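Local atomic coordinates of dihydrodipicolinate reductase N-terminus domain-containing protein (Mycobacterium smegmatis, PDB entry 6IAQ), a protein that is an amine dehydrogenase that binds NADP and probably catalyses the reductive amination of ketones to chiral amines. Residues Gly16-Ile21 against Pro301-Thr306; Ile77-Val82 against Thr308-Arg313; Ile21-Leu26 against Val31-Ala36; Ala10-Val15 against Gln46-Leu51. One frame throughout, in Å; residues are numbered along the deposited sequence.

Interaction 1 of 4, residues Gly16-Ile21 against Pro301-Thr306. With NAP (NADP nicotinamide-adenine-dinucleotide phosphate), chain F.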
# COMPACT_ATOMS: atom_id res chain seq x y z
N GLY A 16 -26.52 -7.81 10.25
CA GLY A 16 -25.88 -8.27 11.49
C GLY A 16 -24.89 -7.25 11.99
O GLY A 16 -25.06 -6.04 11.69
N ALA A 17 -23.87 -7.69 12.72
CA ALA A 17 -22.90 -6.77 13.35
C ALA A 17 -22.24 -5.89 12.26
O ALA A 17 -22.16 -4.64 12.44
CB ALA A 17 -21.86 -7.56 14.11
N MET A 18 -21.80 -6.49 11.15
CA MET A 18 -21.04 -5.72 10.13
C MET A 18 -21.99 -4.86 9.28
O MET A 18 -21.73 -3.65 9.15
CB MET A 18 -20.18 -6.62 9.24
CG MET A 18 -19.01 -7.30 10.01
SD MET A 18 -17.96 -6.14 10.91
CE MET A 18 -18.71 -6.09 12.54
N ASN A 19 -23.08 -5.41 8.76
CA ASN A 19 -23.98 -4.62 7.87
C ASN A 19 -24.67 -3.50 8.65
O ASN A 19 -25.02 -2.50 8.01
CB ASN A 19 -24.93 -5.46 7.03
CG ASN A 19 -24.38 -5.69 5.64
OD1 ASN A 19 -23.35 -5.10 5.28
ND2 ASN A 19 -25.03 -6.54 4.85
N SER A 20 -24.79 -3.61 9.97
CA SER A 20 -25.32 -2.49 10.78
C SER A 20 -24.37 -1.30 10.64
O SER A 20 -24.86 -0.18 10.43
CB SER A 20 -25.55 -2.88 12.22
OG SER A 20 -26.54 -3.92 12.28
N ILE A 21 -23.06 -1.53 10.71
CA ILE A 21 -22.04 -0.44 10.59
C ILE A 21 -22.06 0.04 9.13
O ILE A 21 -22.04 1.27 8.89
CB ILE A 21 -20.65 -0.94 11.03
CG1 ILE A 21 -20.66 -1.43 12.47
CG2 ILE A 21 -19.61 0.15 10.81
CD1 ILE A 21 -19.41 -2.19 12.90
N PRO A 301 -7.52 -1.11 13.49
CA PRO A 301 -8.98 -1.13 13.64
C PRO A 301 -9.67 -2.11 12.67
O PRO A 301 -10.25 -1.67 11.69
CB PRO A 301 -9.38 0.32 13.34
CG PRO A 301 -8.31 0.79 12.39
CD PRO A 301 -7.04 0.15 12.88
N THR A 302 -9.57 -3.41 12.96
CA THR A 302 -10.06 -4.49 12.06
C THR A 302 -11.56 -4.30 11.80
O THR A 302 -11.97 -4.34 10.67
CB THR A 302 -9.77 -5.86 12.67
OG1 THR A 302 -8.39 -5.89 13.07
CG2 THR A 302 -10.08 -7.02 11.73
N GLN A 303 -12.35 -4.12 12.83
CA GLN A 303 -13.82 -4.01 12.72
C GLN A 303 -14.18 -2.83 11.80
O GLN A 303 -14.96 -3.01 10.88
CB GLN A 303 -14.44 -3.82 14.11
CG GLN A 303 -15.97 -3.88 14.09
CD GLN A 303 -16.56 -3.20 15.29
OE1 GLN A 303 -16.52 -1.98 15.40
NE2 GLN A 303 -17.12 -3.98 16.20
N THR A 304 -13.65 -1.64 12.05
CA THR A 304 -14.07 -0.46 11.27
C THR A 304 -13.61 -0.65 9.82
O THR A 304 -14.44 -0.35 8.93
CB THR A 304 -13.57 0.85 11.86
OG1 THR A 304 -13.93 0.91 13.24
CG2 THR A 304 -14.12 2.06 11.13
N THR A 305 -12.37 -1.09 9.58
CA THR A 305 -11.80 -1.14 8.21
C THR A 305 -12.36 -2.36 7.46
O THR A 305 -12.26 -2.39 6.21
CB THR A 305 -10.27 -1.10 8.19
OG1 THR A 305 -9.74 -2.24 8.87
CG2 THR A 305 -9.71 0.18 8.81
N THR A 306 -12.95 -3.34 8.13
CA THR A 306 -13.76 -4.36 7.42
C THR A 306 -14.85 -3.62 6.62
O THR A 306 -15.03 -3.86 5.40
CB THR A 306 -14.40 -5.35 8.40
OG1 THR A 306 -13.40 -6.17 8.97
CG2 THR A 306 -15.45 -6.21 7.74
PA NAP F . -23.56 -11.67 12.22
O1A NAP F . -23.73 -10.53 13.11
O2A NAP F . -23.84 -13.14 12.65
O5B NAP F . -24.45 -11.34 10.89
C5B NAP F . -24.79 -12.33 9.92
C4B NAP F . -26.12 -11.93 9.29
O4B NAP F . -26.50 -12.83 8.25
C3B NAP F . -27.32 -11.89 10.27
O3B NAP F . -27.92 -10.58 10.06
C2B NAP F . -28.30 -12.97 9.82
O2B NAP F . -29.69 -12.57 9.90
C1B NAP F . -27.95 -12.99 8.36
N9A NAP F . -28.28 -14.19 7.60
C8A NAP F . -27.87 -15.46 7.80
N7A NAP F . -28.35 -16.21 6.80
C5A NAP F . -28.98 -15.39 5.93
C6A NAP F . -29.70 -15.49 4.63
N6A NAP F . -29.84 -16.67 4.03
N1A NAP F . -30.21 -14.39 4.09
C2A NAP F . -30.09 -13.17 4.65
N3A NAP F . -29.45 -12.97 5.82
C4A NAP F . -28.94 -14.05 6.47
O3 NAP F . -22.04 -11.75 11.61
PN NAP F . -21.12 -10.44 11.15
O1N NAP F . -20.12 -10.04 12.19
O2N NAP F . -21.99 -9.37 10.59
O5D NAP F . -20.39 -11.29 10.01
C5D NAP F . -20.99 -11.76 8.80
C4D NAP F . -20.05 -12.50 7.89
O4D NAP F . -19.04 -11.55 7.44
C3D NAP F . -19.40 -13.66 8.59
O3D NAP F . -19.31 -14.81 7.78
C2D NAP F . -18.00 -13.12 8.90
O2D NAP F . -17.08 -14.21 9.03
C1D NAP F . -17.77 -12.16 7.69
N1N NAP F . -16.78 -11.11 8.00
C2N NAP F . -15.79 -10.94 7.15
C3N NAP F . -14.80 -10.00 7.43
C7N NAP F . -13.68 -9.74 6.46
O7N NAP F . -12.77 -9.01 6.88
N7N NAP F . -13.69 -10.23 5.21
C4N NAP F . -14.89 -9.26 8.61
C5N NAP F . -15.95 -9.46 9.49
C6N NAP F . -16.88 -10.40 9.14
P2B NAP F . -30.41 -12.23 11.28
O1X NAP F . -29.82 -10.96 11.82
O2X NAP F . -31.84 -11.88 10.89
O3X NAP F . -30.15 -13.55 12.02

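Interaction 2 of 4, residues Ile77-Val82 against Thr308-Arg313. With NAP (NADP nicotinamide-adenine-dinucleotide phosphate), chain F.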
# COMPACT_ATOMS: atom_id res chain seq x y z
N ILE A 77 -26.23 -2.52 -6.56
CA ILE A 77 -25.25 -3.26 -5.71
C ILE A 77 -26.00 -3.92 -4.54
O ILE A 77 -26.83 -3.24 -3.86
CB ILE A 77 -24.10 -2.34 -5.22
CG1 ILE A 77 -22.96 -3.12 -4.56
CG2 ILE A 77 -24.64 -1.26 -4.30
CD1 ILE A 77 -22.01 -3.75 -5.50
N ALA A 78 -25.66 -5.18 -4.30
CA ALA A 78 -25.97 -5.93 -3.07
C ALA A 78 -24.71 -5.94 -2.20
O ALA A 78 -23.64 -6.31 -2.70
CB ALA A 78 -26.40 -7.33 -3.40
N VAL A 79 -24.85 -5.50 -0.95
CA VAL A 79 -23.75 -5.36 0.04
C VAL A 79 -23.93 -6.48 1.07
O VAL A 79 -24.88 -6.41 1.83
CB VAL A 79 -23.79 -3.96 0.65
CG1 VAL A 79 -22.64 -3.76 1.61
CG2 VAL A 79 -23.79 -2.87 -0.43
N ILE A 80 -23.15 -7.55 0.96
CA ILE A 80 -23.43 -8.84 1.63
C ILE A 80 -22.50 -8.99 2.84
O ILE A 80 -21.26 -9.01 2.68
CB ILE A 80 -23.27 -10.01 0.67
CG1 ILE A 80 -24.09 -9.80 -0.61
CG2 ILE A 80 -23.66 -11.31 1.37
CD1 ILE A 80 -23.88 -10.88 -1.64
N ALA A 81 -23.10 -9.16 4.02
CA ALA A 81 -22.38 -9.56 5.25
C ALA A 81 -23.18 -10.68 5.91
O ALA A 81 -23.93 -10.37 6.90
CB ALA A 81 -22.19 -8.37 6.12
N VAL A 82 -23.08 -11.90 5.40
CA VAL A 82 -23.89 -13.02 5.97
C VAL A 82 -23.00 -14.20 6.37
O VAL A 82 -23.14 -14.59 7.52
CB VAL A 82 -25.15 -13.43 5.17
CG1 VAL A 82 -25.61 -12.38 4.18
CG2 VAL A 82 -25.11 -14.83 4.60
N THR A 308 -15.38 -0.10 6.12
CA THR A 308 -14.91 1.01 5.24
C THR A 308 -14.40 0.43 3.93
O THR A 308 -14.67 1.03 2.89
CB THR A 308 -13.81 1.88 5.84
OG1 THR A 308 -12.66 1.04 6.09
CG2 THR A 308 -14.30 2.59 7.07
N GLN A 309 -13.71 -0.71 3.96
CA GLN A 309 -13.15 -1.25 2.71
C GLN A 309 -14.27 -1.74 1.80
O GLN A 309 -14.22 -1.42 0.59
CB GLN A 309 -12.07 -2.27 3.01
CG GLN A 309 -10.80 -1.59 3.53
CD GLN A 309 -9.74 -2.60 3.82
OE1 GLN A 309 -8.97 -2.97 2.94
NE2 GLN A 309 -9.70 -3.07 5.04
N MET A 310 -15.25 -2.48 2.32
CA MET A 310 -16.39 -2.94 1.49
C MET A 310 -17.11 -1.72 0.92
O MET A 310 -17.44 -1.73 -0.25
CB MET A 310 -17.38 -3.83 2.26
CG MET A 310 -18.52 -4.29 1.37
SD MET A 310 -19.35 -5.82 1.96
CE MET A 310 -20.01 -5.12 3.47
N VAL A 311 -17.37 -0.71 1.72
CA VAL A 311 -18.09 0.52 1.27
C VAL A 311 -17.28 1.21 0.18
O VAL A 311 -17.84 1.47 -0.91
CB VAL A 311 -18.42 1.44 2.45
CG1 VAL A 311 -18.93 2.81 1.99
CG2 VAL A 311 -19.44 0.77 3.37
N ASN A 312 -15.99 1.46 0.43
CA ASN A 312 -15.12 2.26 -0.48
C ASN A 312 -14.89 1.45 -1.75
O ASN A 312 -14.55 2.07 -2.79
CB ASN A 312 -13.83 2.71 0.21
CG ASN A 312 -14.05 3.67 1.37
OD1 ASN A 312 -15.13 4.26 1.51
ND2 ASN A 312 -13.04 3.85 2.22
N ARG A 313 -15.14 0.13 -1.73
CA ARG A 313 -15.04 -0.72 -2.94
C ARG A 313 -16.29 -0.61 -3.85
O ARG A 313 -16.21 -1.03 -5.02
CB ARG A 313 -14.82 -2.20 -2.60
CG ARG A 313 -13.39 -2.62 -2.30
CD ARG A 313 -12.43 -2.22 -3.40
NE ARG A 313 -11.09 -2.74 -3.21
CZ ARG A 313 -10.03 -2.38 -3.94
NH1 ARG A 313 -10.15 -1.49 -4.93
NH2 ARG A 313 -8.86 -2.92 -3.68
PA NAP F . -23.56 -11.67 12.22
O1A NAP F . -23.73 -10.53 13.11
O2A NAP F . -23.84 -13.14 12.65
O5B NAP F . -24.45 -11.34 10.89
C5B NAP F . -24.79 -12.33 9.92
C4B NAP F . -26.12 -11.93 9.29
O4B NAP F . -26.50 -12.83 8.25
C3B NAP F . -27.32 -11.89 10.27
O3B NAP F . -27.92 -10.58 10.06
C2B NAP F . -28.30 -12.97 9.82
O2B NAP F . -29.69 -12.57 9.90
C1B NAP F . -27.95 -12.99 8.36
N9A NAP F . -28.28 -14.19 7.60
C8A NAP F . -27.87 -15.46 7.80
N7A NAP F . -28.35 -16.21 6.80
C5A NAP F . -28.98 -15.39 5.93
C6A NAP F . -29.70 -15.49 4.63
N6A NAP F . -29.84 -16.67 4.03
N1A NAP F . -30.21 -14.39 4.09
C2A NAP F . -30.09 -13.17 4.65
N3A NAP F . -29.45 -12.97 5.82
C4A NAP F . -28.94 -14.05 6.47
O3 NAP F . -22.04 -11.75 11.61
PN NAP F . -21.12 -10.44 11.15
O1N NAP F . -20.12 -10.04 12.19
O2N NAP F . -21.99 -9.37 10.59
O5D NAP F . -20.39 -11.29 10.01
C5D NAP F . -20.99 -11.76 8.80
C4D NAP F . -20.05 -12.50 7.89
O4D NAP F . -19.04 -11.55 7.44
C3D NAP F . -19.40 -13.66 8.59
O3D NAP F . -19.31 -14.81 7.78
C2D NAP F . -18.00 -13.12 8.90
O2D NAP F . -17.08 -14.21 9.03
C1D NAP F . -17.77 -12.16 7.69
N1N NAP F . -16.78 -11.11 8.00
C2N NAP F . -15.79 -10.94 7.15
C3N NAP F . -14.80 -10.00 7.43
C7N NAP F . -13.68 -9.74 6.46
O7N NAP F . -12.77 -9.01 6.88
N7N NAP F . -13.69 -10.23 5.21
C4N NAP F . -14.89 -9.26 8.61
C5N NAP F . -15.95 -9.46 9.49
C6N NAP F . -16.88 -10.40 9.14
P2B NAP F . -30.41 -12.23 11.28
O1X NAP F . -29.82 -10.96 11.82
O2X NAP F . -31.84 -11.88 10.89
O3X NAP F . -30.15 -13.55 12.02

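Interaction 3 of 4, residues Ile21-Leu26 against Val31-Ala36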
# COMPACT_ATOMS: atom_id res chain seq x y z
N ILE A 21 -23.06 -1.53 10.71
CA ILE A 21 -22.04 -0.44 10.59
C ILE A 21 -22.06 0.04 9.13
O ILE A 21 -22.04 1.27 8.89
CB ILE A 21 -20.65 -0.94 11.03
CG1 ILE A 21 -20.66 -1.43 12.47
CG2 ILE A 21 -19.61 0.15 10.81
CD1 ILE A 21 -19.41 -2.19 12.90
N VAL A 22 -22.04 -0.89 8.20
CA VAL A 22 -21.97 -0.60 6.75
C VAL A 22 -23.15 0.30 6.35
O VAL A 22 -22.93 1.27 5.60
CB VAL A 22 -21.94 -1.89 5.95
CG1 VAL A 22 -22.23 -1.64 4.48
CG2 VAL A 22 -20.60 -2.62 6.14
N ALA A 23 -24.36 -0.01 6.84
CA ALA A 23 -25.59 0.71 6.47
C ALA A 23 -25.40 2.20 6.76
O ALA A 23 -25.66 3.02 5.86
CB ALA A 23 -26.78 0.11 7.18
N GLY A 24 -24.91 2.55 7.95
CA GLY A 24 -24.68 3.93 8.38
C GLY A 24 -23.65 4.62 7.49
O GLY A 24 -23.85 5.82 7.17
N MET A 25 -22.59 3.90 7.10
CA MET A 25 -21.55 4.46 6.20
C MET A 25 -22.16 4.67 4.80
O MET A 25 -21.84 5.67 4.19
CB MET A 25 -20.34 3.53 6.08
CG MET A 25 -19.52 3.41 7.35
SD MET A 25 -18.26 2.12 7.22
CE MET A 25 -17.49 2.33 8.81
N LEU A 26 -23.00 3.76 4.31
CA LEU A 26 -23.66 3.92 2.98
C LEU A 26 -24.45 5.24 2.99
O LEU A 26 -24.30 6.05 2.06
CB LEU A 26 -24.60 2.74 2.68
CG LEU A 26 -23.95 1.38 2.42
CD1 LEU A 26 -25.01 0.30 2.29
CD2 LEU A 26 -23.07 1.40 1.20
N VAL A 31 -25.52 7.09 -0.47
CA VAL A 31 -26.09 5.92 -1.19
C VAL A 31 -27.58 5.80 -0.81
O VAL A 31 -27.94 6.11 0.33
CB VAL A 31 -25.32 4.62 -0.90
CG1 VAL A 31 -26.02 3.39 -1.42
CG2 VAL A 31 -23.91 4.68 -1.46
N GLN A 32 -28.41 5.41 -1.77
CA GLN A 32 -29.85 5.14 -1.53
C GLN A 32 -30.00 3.67 -1.16
O GLN A 32 -29.74 2.78 -2.01
CB GLN A 32 -30.67 5.50 -2.77
CG GLN A 32 -30.66 6.98 -3.10
CD GLN A 32 -31.26 7.26 -4.44
OE1 GLN A 32 -30.60 7.76 -5.35
NE2 GLN A 32 -32.52 6.91 -4.58
N ILE A 33 -30.38 3.39 0.09
CA ILE A 33 -30.71 1.99 0.48
C ILE A 33 -32.16 1.76 0.05
O ILE A 33 -33.03 2.46 0.58
CB ILE A 33 -30.46 1.74 1.98
CG1 ILE A 33 -28.99 1.99 2.37
CG2 ILE A 33 -30.92 0.34 2.35
CD1 ILE A 33 -28.75 1.98 3.86
N VAL A 34 -32.40 0.79 -0.83
CA VAL A 34 -33.75 0.51 -1.38
C VAL A 34 -34.26 -0.84 -0.89
O VAL A 34 -35.43 -1.16 -1.16
CB VAL A 34 -33.74 0.60 -2.92
CG1 VAL A 34 -33.28 1.98 -3.34
CG2 VAL A 34 -32.91 -0.50 -3.58
N GLY A 35 -33.44 -1.61 -0.18
CA GLY A 35 -33.87 -2.94 0.30
C GLY A 35 -32.94 -3.52 1.34
O GLY A 35 -31.80 -3.02 1.47
N ALA A 36 -33.41 -4.52 2.09
CA ALA A 36 -32.67 -5.12 3.22
C ALA A 36 -33.20 -6.54 3.46
O ALA A 36 -34.45 -6.73 3.48
CB ALA A 36 -32.77 -4.24 4.43

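Interaction 4 of 4, residues Ala10-Val15 against Gln46-Leu51. With NAP (NADP nicotinamide-adenine-dinucleotide phosphate), chain F.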
# COMPACT_ATOMS: atom_id res chain seq x y z
N ALA A 10 -28.70 0.62 -3.37
CA ALA A 10 -28.08 -0.57 -2.72
C ALA A 10 -29.13 -1.39 -1.94
O ALA A 10 -30.05 -0.77 -1.36
CB ALA A 10 -26.98 -0.10 -1.80
N VAL A 11 -28.95 -2.71 -1.92
CA VAL A 11 -29.66 -3.64 -1.00
C VAL A 11 -28.64 -4.13 0.05
O VAL A 11 -27.56 -4.60 -0.35
CB VAL A 11 -30.32 -4.79 -1.77
CG1 VAL A 11 -30.67 -5.99 -0.86
CG2 VAL A 11 -31.59 -4.30 -2.46
N VAL A 12 -28.96 -3.99 1.33
CA VAL A 12 -28.07 -4.50 2.42
C VAL A 12 -28.53 -5.93 2.71
O VAL A 12 -29.70 -6.14 3.11
CB VAL A 12 -27.90 -3.56 3.63
CG1 VAL A 12 -28.48 -2.16 3.42
CG2 VAL A 12 -28.37 -4.14 4.94
N TYR A 13 -27.70 -6.88 2.32
CA TYR A 13 -27.94 -8.33 2.34
C TYR A 13 -27.32 -8.89 3.63
O TYR A 13 -26.06 -9.05 3.70
CB TYR A 13 -27.38 -8.93 1.05
CG TYR A 13 -27.98 -10.23 0.59
CD1 TYR A 13 -28.48 -11.16 1.49
CD2 TYR A 13 -28.01 -10.55 -0.75
CE1 TYR A 13 -28.97 -12.38 1.06
CE2 TYR A 13 -28.52 -11.75 -1.19
CZ TYR A 13 -29.02 -12.66 -0.28
OH TYR A 13 -29.51 -13.86 -0.71
N GLY A 14 -28.18 -9.18 4.62
CA GLY A 14 -27.80 -9.46 6.01
C GLY A 14 -27.78 -8.15 6.77
O GLY A 14 -27.41 -7.12 6.19
N VAL A 15 -28.21 -8.18 8.02
CA VAL A 15 -28.35 -6.97 8.88
C VAL A 15 -27.76 -7.31 10.24
O VAL A 15 -28.44 -7.09 11.26
CB VAL A 15 -29.80 -6.49 8.97
CG1 VAL A 15 -29.83 -5.09 9.53
CG2 VAL A 15 -30.48 -6.52 7.61
N GLN A 46 -39.82 -5.04 9.88
CA GLN A 46 -39.35 -3.81 10.57
C GLN A 46 -38.71 -2.87 9.53
O GLN A 46 -38.21 -3.36 8.48
CB GLN A 46 -38.34 -4.11 11.66
CG GLN A 46 -38.91 -4.83 12.88
CD GLN A 46 -37.87 -4.87 13.99
OE1 GLN A 46 -37.32 -3.84 14.38
NE2 GLN A 46 -37.58 -6.05 14.50
N ASP A 47 -38.76 -1.57 9.81
CA ASP A 47 -38.04 -0.55 9.03
C ASP A 47 -36.54 -0.67 9.36
O ASP A 47 -36.22 -0.75 10.56
CB ASP A 47 -38.56 0.87 9.30
CG ASP A 47 -37.82 1.92 8.49
OD1 ASP A 47 -38.24 2.14 7.32
OD2 ASP A 47 -36.82 2.48 9.01
N LEU A 48 -35.68 -0.65 8.35
CA LEU A 48 -34.21 -0.82 8.55
C LEU A 48 -33.68 0.25 9.51
O LEU A 48 -32.88 -0.11 10.41
CB LEU A 48 -33.51 -0.76 7.20
CG LEU A 48 -32.00 -1.02 7.28
CD1 LEU A 48 -31.74 -2.43 7.76
CD2 LEU A 48 -31.35 -0.81 5.93
N GLY A 49 -34.11 1.51 9.35
CA GLY A 49 -33.70 2.63 10.21
C GLY A 49 -34.00 2.36 11.67
O GLY A 49 -33.15 2.67 12.52
N ASP A 50 -35.18 1.81 11.97
CA ASP A 50 -35.60 1.44 13.36
C ASP A 50 -34.71 0.30 13.85
O ASP A 50 -34.23 0.36 14.98
CB ASP A 50 -37.06 1.02 13.44
CG ASP A 50 -38.04 2.16 13.19
OD1 ASP A 50 -37.67 3.33 13.43
OD2 ASP A 50 -39.16 1.86 12.73
N LEU A 51 -34.52 -0.70 13.00
CA LEU A 51 -33.78 -1.94 13.35
C LEU A 51 -32.33 -1.59 13.68
O LEU A 51 -31.76 -2.27 14.53
CB LEU A 51 -33.90 -2.91 12.17
CG LEU A 51 -33.30 -4.29 12.40
CD1 LEU A 51 -33.88 -4.92 13.66
CD2 LEU A 51 -33.53 -5.16 11.17
PA NAP F . -23.56 -11.67 12.22
O1A NAP F . -23.73 -10.53 13.11
O2A NAP F . -23.84 -13.14 12.65
O5B NAP F . -24.45 -11.34 10.89
C5B NAP F . -24.79 -12.33 9.92
C4B NAP F . -26.12 -11.93 9.29
O4B NAP F . -26.50 -12.83 8.25
C3B NAP F . -27.32 -11.89 10.27
O3B NAP F . -27.92 -10.58 10.06
C2B NAP F . -28.30 -12.97 9.82
O2B NAP F . -29.69 -12.57 9.90
C1B NAP F . -27.95 -12.99 8.36
N9A NAP F . -28.28 -14.19 7.60
C8A NAP F . -27.87 -15.46 7.80
N7A NAP F . -28.35 -16.21 6.80
C5A NAP F . -28.98 -15.39 5.93
C6A NAP F . -29.70 -15.49 4.63
N6A NAP F . -29.84 -16.67 4.03
N1A NAP F . -30.21 -14.39 4.09
C2A NAP F . -30.09 -13.17 4.65
N3A NAP F . -29.45 -12.97 5.82
C4A NAP F . -28.94 -14.05 6.47
O3 NAP F . -22.04 -11.75 11.61
PN NAP F . -21.12 -10.44 11.15
O1N NAP F . -20.12 -10.04 12.19
O2N NAP F . -21.99 -9.37 10.59
O5D NAP F . -20.39 -11.29 10.01
C5D NAP F . -20.99 -11.76 8.80
C4D NAP F . -20.05 -12.50 7.89
O4D NAP F . -19.04 -11.55 7.44
C3D NAP F . -19.40 -13.66 8.59
O3D NAP F . -19.31 -14.81 7.78
C2D NAP F . -18.00 -13.12 8.90
O2D NAP F . -17.08 -14.21 9.03
C1D NAP F . -17.77 -12.16 7.69
N1N NAP F . -16.78 -11.11 8.00
C2N NAP F . -15.79 -10.94 7.15
C3N NAP F . -14.80 -10.00 7.43
C7N NAP F . -13.68 -9.74 6.46
O7N NAP F . -12.77 -9.01 6.88
N7N NAP F . -13.69 -10.23 5.21
C4N NAP F . -14.89 -9.26 8.61
C5N NAP F . -15.95 -9.46 9.49
C6N NAP F . -16.88 -10.40 9.14
P2B NAP F . -30.41 -12.23 11.28
O1X NAP F . -29.82 -10.96 11.82
O2X NAP F . -31.84 -11.88 10.89
O3X NAP F . -30.15 -13.55 12.02

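Interaction 1 of 4, residues Gly16-Ile21 against Pro301-Thr306
M18 and Q303 meet through their aliphatic parts: the terminal methyl CE of M18 lies 3.8 Å from CG of Q303. One turn along, CD1 of I21 comes up to the amide end of the same glutamine, 3.8 Å from Q303 OE1, the two side chains running roughly perpendicular. The amide itself is tied down by Q303 NE2, which donates to the backbone oxygen of D172. T306 meets the sulfur instead, its methyl CG2 standing 4.0 Å from M18 SD. The chain of M18 is bent at chi2 and again at chi3 (92°), and this bending turns CE toward the glutamine while SD faces T306.

The helices carrying these residues cross at -62°, with axes 10.1 Å apart at closest approach, so only side chains bridge the gap, chiefly those of M18, I21 and Q303. Helix 17-28 is the first helix of the Rossmann fold, and its N-terminus receives the NADP diphosphate as in other members of that fold: A17 N donates to O1A and M18 N to O2N of NADP, the former almost straight at 174°. The helix end should add a favourable electrostatic term for these phosphates.

T306 lies against the nicotinamide, its OG1 3.4 Å from C4N of NADP, the ring carbon that carries hydride in this cofactor. The hydroxyl is anchored backwards, T306 OG1 donating to T302 O at 2.9 Å, on the opposite face of that carbonyl from T306 N. At the other helix start, G16 O likewise accepts from both S20 N and S20 OG.

Interaction 2 of 4, residues Ile77-Val82 against Thr308-Arg313
M310 and V79 carry this contact, with a smaller share from I80. The methionine sends its side chain from helix 302-312 to strand 77-80, where its methyl CE presses on CG1 of V79 at 3.5 Å, tighter than an ordinary van der Waals approach between carbons. Its sulfur lies beside the same methyl, M310 SD to V79 CG1 being 3.9 Å, so one branch of the valine meets both the sulfur and the methyl of the thioether. CG of M310 stands opposite its backbone N (chi1 -179°) and the chain stays extended through chi2, which carries the sulfur well out from the helix; a bend at chi3 of 65° then turns CE onto the valine.

I80 takes part through its backbone, since its CB points away from the helix: I80 O is 3.8 Å from M310 SD. No hydrogen bond joins the two segments; the contact is buried and mainly apolar, I80 O being the exception. Just past the strand, the chain reaches the cofactor, with V82 CB 3.4 Å from O4B of NADP.

Strand 77-80 is an inner strand of the parallel Rossmann sheet, bonded through its backbone to strand 9-13 on one flank and strand 102-105 on the other. V22 of helix 17-28 touches both V79 and M310, while the side chain of I80 packs on L93 and C96 of helix 86-98; helices 17-28 and 302-312 therefore meet over the V79 side of this strand.

Interaction 3 of 4, residues Ile21-Leu26 against Val31-Ala36
Chi1 of -69° in L26 sets CG opposite the carbonyl carbon, and the trans chi2 (174°) extends the leucine so that its CD1 branch approaches CG1 of I33 at 4.3 Å. I33 answers with a matching conformation, chi1 -59° and an extended chi2, which carries its CD1 past the leucine to the preceding helical turn. There the methyl lies 3.8 Å from A23 O and 4.3 Å from A23 CB, spanning backbone and side chain of the alanine.

V31 closes the other end of the contact. V31 CB faces L26 CB at 4.1 Å, and V31 CB sits even nearer, at 3.4 Å, to L26 O. The same carbonyl accepts the one hydrogen bond between the segments, from V31 N at 3.0 Å. This bond links the C-terminal part of the helix to the chain returning toward the sheet, and it gives a buried group a polar tie in surroundings that are otherwise apolar.

Around the contact, V12 of strand 9-13 and L48 of helix 48-51 also touch I33, while A10 and F339 touch V31. Strand 32-37 follows helix 17-28 directly and pairs in parallel with strand 9-13 at the border of the sheet, so the segments hold together the helix and second strand of the beta-alpha-beta unit that opens the Rossmann fold.

Interaction 4 of 4, residues Ala10-Val15 against Gln46-Leu51
V12 and L48 reach toward each other tip to tip, CG1 of the valine 4.0 Å from CD2 of the leucine. The other leucine branch is used by V15: L48 CD1 stands 3.7 Å from V15 CG1, their side chains crossing at a slant. With one methyl for each valine, L48 spans the end of strand 9-13 and the turn after it, the first strand and dinucleotide-binding loop of the Rossmann fold. The V15 methyl also receives L51 from the next helical turn, V15 CG1 lying 4.0 Å from L51 CD2. The two leucines share a conformation, CG anti to the backbone N in each, but sitting about a turn apart they offer V15 different branches, CD1 of L48 and CD2 of L51.

Helix 48-51 is short, and D47 caps its start. D47 OD2 accepts weak bonds from G49 N and D50 N, and its carboxylate is also held by the backbone nitrogens of L58 and V60, which ties the helix start to the following loop. On the neighbouring strand 32-37, I33 touches both V12 and L48 and widens the apolar cluster across this face of the sheet.

The cofactor lies along the loop side of the contact. G14, with positive phi (89°), turns the chain there and brings its CA close to the adenine. Y13 meets that base with the rim of its ring: CE1 of Y13 is 3.8 Å from C2A of NADP, and N1A lies in the ring plane. V15, whose methyl meets the leucines, donates from its backbone N to the ribose hydroxyl O3B of NADP, at 3.2 Å and 143°.

In the fold
All four contacts involve the Rossmann domain; interactions 1 and 3 share its first helix, 17-28. Interactions 1 and 2 share helix 302-312, a C-terminal element laid against the N-terminal part: interaction 1 is partly buried and works beside the diphosphate and nicotinamide, whereas interaction 2 is buried and mainly apolar against the sheet. N19 joins them by bonding V79 O, and it also bonds G14 O of interaction 4. Interactions 3 and 4 are buried as well, their centres about 7 Å apart at the sheet border, and A10 pairs with Q32 and V34 between them. Of the four, interaction 3 alone has a hydrogen bond across its segments and does not touch NADP.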